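PDB 5F7U: cycloalternan-forming enzyme from Listeria monocytogenes serovar 1/2a, which is a multidomain member of glycoside hydrolase family 31, built around a TIM barrel and carrying beta-rich domains and a family 6 carbohydrate-binding module. Local coordinates for residues G624-W628 against A709-A713; N344-N348 against D714-S718. The protein carries 1 engineered substitution. All coordinates share one frame; numbering follows the deposited sequence.

Interaction 1 of 2, residues G624-W628 against A709-A713; sequences GVSYW and AKDTA
S626 and Y627 sit in the loop that brings the family 31 TIM barrel from helix 607-622 into its seventh parallel strand, 628-631, and both side chains reach helix 702-715. Upstream, G624 is the C-prime residue of the Schellman motif that ends helix 607-622; Y627 then centres an inverse gamma turn, closed by a weak bond from W628 N to S626 O. S626 extends its hydroxyl to the helix with OG anti to the backbone N (chi1 175°), donating to T712 OG1 at 2.9 Å. The same two side chains also press carbon on carbon: S626 CB lies 3.3 Å from T712 CG2, tighter than usual van der Waals contact. Y627 comes in alongside. Its OH donates to A709 O at 2.7 Å, the oxygen lying at the ring edge, near the ring plane. Seen from the acceptor, the phenol stands well above the carbonyl plane, 55° out of it, with a C=O...OH angle of 114°, while the helical A713 N reaches A709 O from the opposite face at 3.2 Å. Methyl groups line the phenol end, with A709 CB 3.9 Å from Y627 CE1 and A713 CB 4.1 Å from Y627 OH. F365 meets the tyrosine ring edge-to-face. The polar ends continue beyond the pair, since M719 N donates to S626 OG and T712 OG1 donates to K717 O. Donation therefore runs one way, from amide to serine to threonine to carbonyl, so each hydroxyl both gives and accepts and the two are probably polarised in concert. The tyrosine, for its part, adds a second donor to a carbonyl already engaged in the helix, which satisfies a buried phenol without breaking the helical bond.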
loop_
_atom_site.group_PDB
_atom_site.type_symbol
_atom_site.label_atom_id
_atom_site.label_comp_id
_atom_site.label_asym_id
_atom_site.label_seq_id
_atom_site.Cartn_x
_atom_site.Cartn_y
_atom_site.Cartn_z
ATOM N N GLY A 624 -4.782 4.514 -0.437
ATOM C CA GLY A 624 -4.077 5.781 -0.690
ATOM C C GLY A 624 -2.690 5.848 -0.063
ATOM O O GLY A 624 -2.035 6.900 -0.112
ATOM N N VAL A 625 -2.232 4.739 0.521
ATOM C CA VAL A 625 -0.883 4.674 1.113
ATOM C C VAL A 625 -0.012 3.938 0.085
ATOM O O VAL A 625 0.012 2.707 0.027
ATOM C CB VAL A 625 -0.880 3.992 2.504
ATOM C CG1 VAL A 625 0.546 3.881 3.060
ATOM C CG2 VAL A 625 -1.745 4.792 3.468
ATOM N N SER A 626 0.670 4.723 -0.741
ATOM C CA SER A 626 1.386 4.218 -1.911
ATOM C C SER A 626 2.854 3.952 -1.599
ATOM O O SER A 626 3.426 3.001 -2.121
ATOM C CB SER A 626 1.272 5.274 -3.013
ATOM O OG SER A 626 2.018 4.953 -4.183
ATOM N N TYR A 627 3.459 4.796 -0.757
ATOM C CA TYR A 627 4.897 4.654 -0.461
ATOM C C TYR A 627 5.057 3.655 0.663
ATOM O O TYR A 627 5.280 4.020 1.830
ATOM C CB TYR A 627 5.532 5.992 -0.098
ATOM C CG TYR A 627 5.491 7.052 -1.195
ATOM C CD1 TYR A 627 5.156 6.741 -2.541
ATOM C CD2 TYR A 627 5.780 8.380 -0.875
ATOM C CE1 TYR A 627 5.122 7.747 -3.510
ATOM C CE2 TYR A 627 5.771 9.380 -1.836
ATOM C CZ TYR A 627 5.439 9.068 -3.146
ATOM O OH TYR A 627 5.411 10.098 -4.080
ATOM N N TRP A 628 4.912 2.386 0.290
ATOM C CA TRP A 628 4.801 1.288 1.242
ATOM C C TRP A 628 6.046 0.395 1.171
ATOM O O TRP A 628 6.525 0.072 0.077
ATOM C CB TRP A 628 3.515 0.506 0.957
ATOM C CG TRP A 628 3.345 -0.763 1.777
ATOM C CD1 TRP A 628 2.657 -0.900 2.955
ATOM C CD2 TRP A 628 3.855 -2.057 1.456
ATOM N NE1 TRP A 628 2.725 -2.186 3.398
ATOM C CE2 TRP A 628 3.461 -2.923 2.500
ATOM C CE3 TRP A 628 4.611 -2.573 0.378
ATOM C CZ2 TRP A 628 3.765 -4.286 2.498
ATOM C CZ3 TRP A 628 4.963 -3.930 0.393
ATOM C CH2 TRP A 628 4.513 -4.774 1.435
ATOM N N ALA A 709 6.220 7.478 -8.624
ATOM C CA ALA A 709 6.098 8.119 -7.307
ATOM C C ALA A 709 5.469 9.520 -7.431
ATOM O O ALA A 709 4.591 9.895 -6.644
ATOM C CB ALA A 709 7.457 8.194 -6.621
ATOM N N LYS A 710 5.872 10.265 -8.453
ATOM C CA LYS A 710 5.298 11.582 -8.706
ATOM C C LYS A 710 3.835 11.472 -9.115
ATOM O O LYS A 710 3.029 12.306 -8.710
ATOM C CB LYS A 710 6.119 12.320 -9.783
ATOM C CG LYS A 710 5.544 13.645 -10.277
ATOM C CD LYS A 710 5.758 14.777 -9.296
ATOM C CE LYS A 710 5.978 16.118 -9.994
ATOM N NZ LYS A 710 5.046 16.376 -11.132
ATOM N N ASP A 711 3.504 10.444 -9.902
ATOM C CA ASP A 711 2.114 10.218 -10.320
ATOM C C ASP A 711 1.206 9.908 -9.126
ATOM O O ASP A 711 0.029 10.277 -9.116
ATOM C CB ASP A 711 1.999 9.112 -11.360
ATOM C CG ASP A 711 0.724 9.243 -12.210
ATOM O OD1 ASP A 711 0.355 10.381 -12.581
ATOM O OD2 ASP A 711 0.113 8.206 -12.526
ATOM N N THR A 712 1.755 9.238 -8.115
ATOM C CA THR A 712 1.000 9.066 -6.852
ATOM C C THR A 712 0.679 10.429 -6.230
ATOM O O THR A 712 -0.459 10.692 -5.830
ATOM C CB THR A 712 1.795 8.249 -5.825
ATOM O OG1 THR A 712 1.973 6.918 -6.301
ATOM C CG2 THR A 712 1.032 8.215 -4.479
ATOM N N ALA A 713 1.698 11.274 -6.132
ATOM C CA ALA A 713 1.570 12.563 -5.444
ATOM C C ALA A 713 0.634 13.490 -6.206
ATOM O O ALA A 713 -0.172 14.209 -5.590
ATOM C CB ALA A 713 2.941 13.210 -5.253
#

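Interaction 2 of 2, residues N344-N348 against D714-S718; sequences NDIVN and DNGKS
N348 and G716 bring their CA atoms to 4.2 Å, and N344 and K717 theirs to 5.6 Å, where helix 343-354, which precedes the first strand of the family 31 TIM barrel, 367-369, packs on the glycine-ended C terminus of helix 702-715. Here the chain passes from the last helices of the barrel region toward the antiparallel sheet that begins with strand 720-721. G716 is the first residue to leave helical geometry, and its positive phi (68°) takes the chain out of the helix and on along helix 343-354, to K717; having no side chain, G716 lets the two backbones come this close. No direct hydrogen bond spans the contact. V347 rests CG1 on G716 O at 3.5 Å. N348, its CG anti to the backbone N (chi1 -175°), is directed at the last helical turn, where its OD1 lies 3.2 Å from N715 C. The N348 side chain is also about 4 Å from a bound magnesium ion. N344 and K717 cross obliquely, the extended lysine placing CE 3.9 Å from N344 ND2; their polar ends go to other partners, N344 ND2 to D726 and K717 NZ in a salt bridge to D744. Water fills the bonding role between the segments: one molecule accepts from S718 N at 2.9 Å, donates weakly to G716 O, and donates to N344 OD1 at 2.8 Å.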
loop_
_atom_site.group_PDB
_atom_site.type_symbol
_atom_site.label_atom_id
_atom_site.label_comp_id
_atom_site.label_asym_id
_atom_site.label_seq_id
_atom_site.Cartn_x
_atom_site.Cartn_y
_atom_site.Cartn_z
ATOM N N ASN A 344 -8.703 4.102 -10.019
ATOM C CA ASN A 344 -7.624 4.923 -9.520
ATOM C C ASN A 344 -8.037 6.367 -9.328
ATOM O O ASN A 344 -7.537 7.049 -8.420
ATOM C CB ASN A 344 -6.417 4.785 -10.431
ATOM C CG ASN A 344 -5.854 3.385 -10.391
ATOM O OD1 ASN A 344 -5.586 2.860 -9.303
ATOM N ND2 ASN A 344 -5.735 2.749 -11.558
ATOM N N ASP A 345 -8.985 6.800 -10.150
ATOM C CA ASP A 345 -9.578 8.125 -10.000
ATOM C C ASP A 345 -10.437 8.214 -8.737
ATOM O O ASP A 345 -10.511 9.286 -8.115
ATOM C CB ASP A 345 -10.409 8.489 -11.221
ATOM C CG ASP A 345 -10.698 9.970 -11.292
ATOM O OD1 ASP A 345 -9.752 10.750 -11.051
ATOM O OD2 ASP A 345 -11.854 10.331 -11.579
ATOM N N ILE A 346 -11.054 7.094 -8.335
ATOM C CA ILE A 346 -11.794 7.056 -7.063
ATOM C C ILE A 346 -10.813 7.304 -5.916
ATOM O O ILE A 346 -11.076 8.122 -5.028
ATOM C CB ILE A 346 -12.575 5.733 -6.887
ATOM C CG1 ILE A 346 -13.749 5.702 -7.888
ATOM C CG2 ILE A 346 -13.043 5.530 -5.439
ATOM C CD1 ILE A 346 -14.424 4.335 -8.010
ATOM N N VAL A 347 -9.662 6.627 -5.967
ATOM C CA VAL A 347 -8.589 6.877 -4.994
ATOM C C VAL A 347 -8.117 8.331 -5.014
ATOM O O VAL A 347 -7.941 8.938 -3.940
ATOM C CB VAL A 347 -7.416 5.873 -5.140
ATOM C CG1 VAL A 347 -6.350 6.122 -4.066
ATOM C CG2 VAL A 347 -7.974 4.471 -4.984
ATOM N N ASN A 348 -7.920 8.894 -6.211
ATOM C CA ASN A 348 -7.577 10.303 -6.309
ATOM C C ASN A 348 -8.609 11.200 -5.598
ATOM O O ASN A 348 -8.226 12.106 -4.849
ATOM C CB ASN A 348 -7.409 10.754 -7.753
ATOM C CG ASN A 348 -6.931 12.176 -7.849
ATOM O OD1 ASN A 348 -5.822 12.501 -7.415
ATOM N ND2 ASN A 348 -7.791 13.056 -8.361
ATOM N N ASP A 714 0.728 13.467 -7.537
ATOM C CA ASP A 714 -0.080 14.352 -8.387
ATOM C C ASP A 714 -1.494 13.826 -8.657
ATOM O O ASP A 714 -2.471 14.597 -8.614
ATOM C CB ASP A 714 0.629 14.598 -9.725
ATOM C CG ASP A 714 1.861 15.478 -9.592
ATOM O OD1 ASP A 714 2.093 16.102 -8.528
ATOM O OD2 ASP A 714 2.611 15.549 -10.582
ATOM N N ASN A 715 -1.604 12.532 -8.951
ATOM C CA ASN A 715 -2.830 11.956 -9.503
ATOM C C ASN A 715 -3.456 10.835 -8.690
ATOM O O ASN A 715 -4.430 10.210 -9.130
ATOM C CB ASN A 715 -2.560 11.503 -10.936
ATOM C CG ASN A 715 -2.084 12.650 -11.806
ATOM O OD1 ASN A 715 -2.639 13.752 -11.761
ATOM N ND2 ASN A 715 -1.029 12.414 -12.564
ATOM N N GLY A 716 -2.913 10.590 -7.503
ATOM C CA GLY A 716 -3.481 9.581 -6.605
ATOM C C GLY A 716 -3.366 8.133 -7.045
ATOM O O GLY A 716 -4.035 7.257 -6.472
ATOM N N LYS A 717 -2.554 7.860 -8.075
ATOM C CA LYS A 717 -2.361 6.496 -8.554
ATOM C C LYS A 717 -1.238 5.833 -7.758
ATOM O O LYS A 717 -0.082 6.228 -7.862
ATOM C CB LYS A 717 -2.015 6.477 -10.031
ATOM C CG LYS A 717 -2.050 5.087 -10.642
ATOM C CD LYS A 717 -2.406 5.231 -12.099
ATOM C CE LYS A 717 -2.279 3.917 -12.799
ATOM N NZ LYS A 717 -2.316 4.262 -14.244
ATOM N N SER A 718 -1.583 4.826 -6.957
ATOM C CA SER A 718 -0.561 4.147 -6.159
ATOM C C SER A 718 0.443 3.425 -7.040
ATOM O O SER A 718 0.123 3.034 -8.163
ATOM C CB SER A 718 -1.218 3.169 -5.180
ATOM O OG SER A 718 -1.989 3.918 -4.243
HETATM O O HOH W 1 -4.363 3.988 -7.023
HETATM O O HOH W 2 -5.221 7.942 -10.274
HETATM O O HOH W 3 -6.899 10.691 -11.552
#

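From the N terminus, helix 343-354 comes first, just ahead of the barrel. The chain then runs through most of the TIM barrel to the loop 624-628, and on through further barrel elements to helix 702-715. Interaction 1 closes a loop there, with 80 residues between its segments; segment 714-718 follows directly and, back against 344-348, closes the larger loop with 365 residues between, so interaction 1 is nested inside interaction 2. Their centres lie 9 Å apart. They also touch directly, S626 OG packing 3.3 Å from S718 CA. Helix 702-715 and the turn that leaves it thus join the approach to the seventh barrel strand with the helix preceding the barrel.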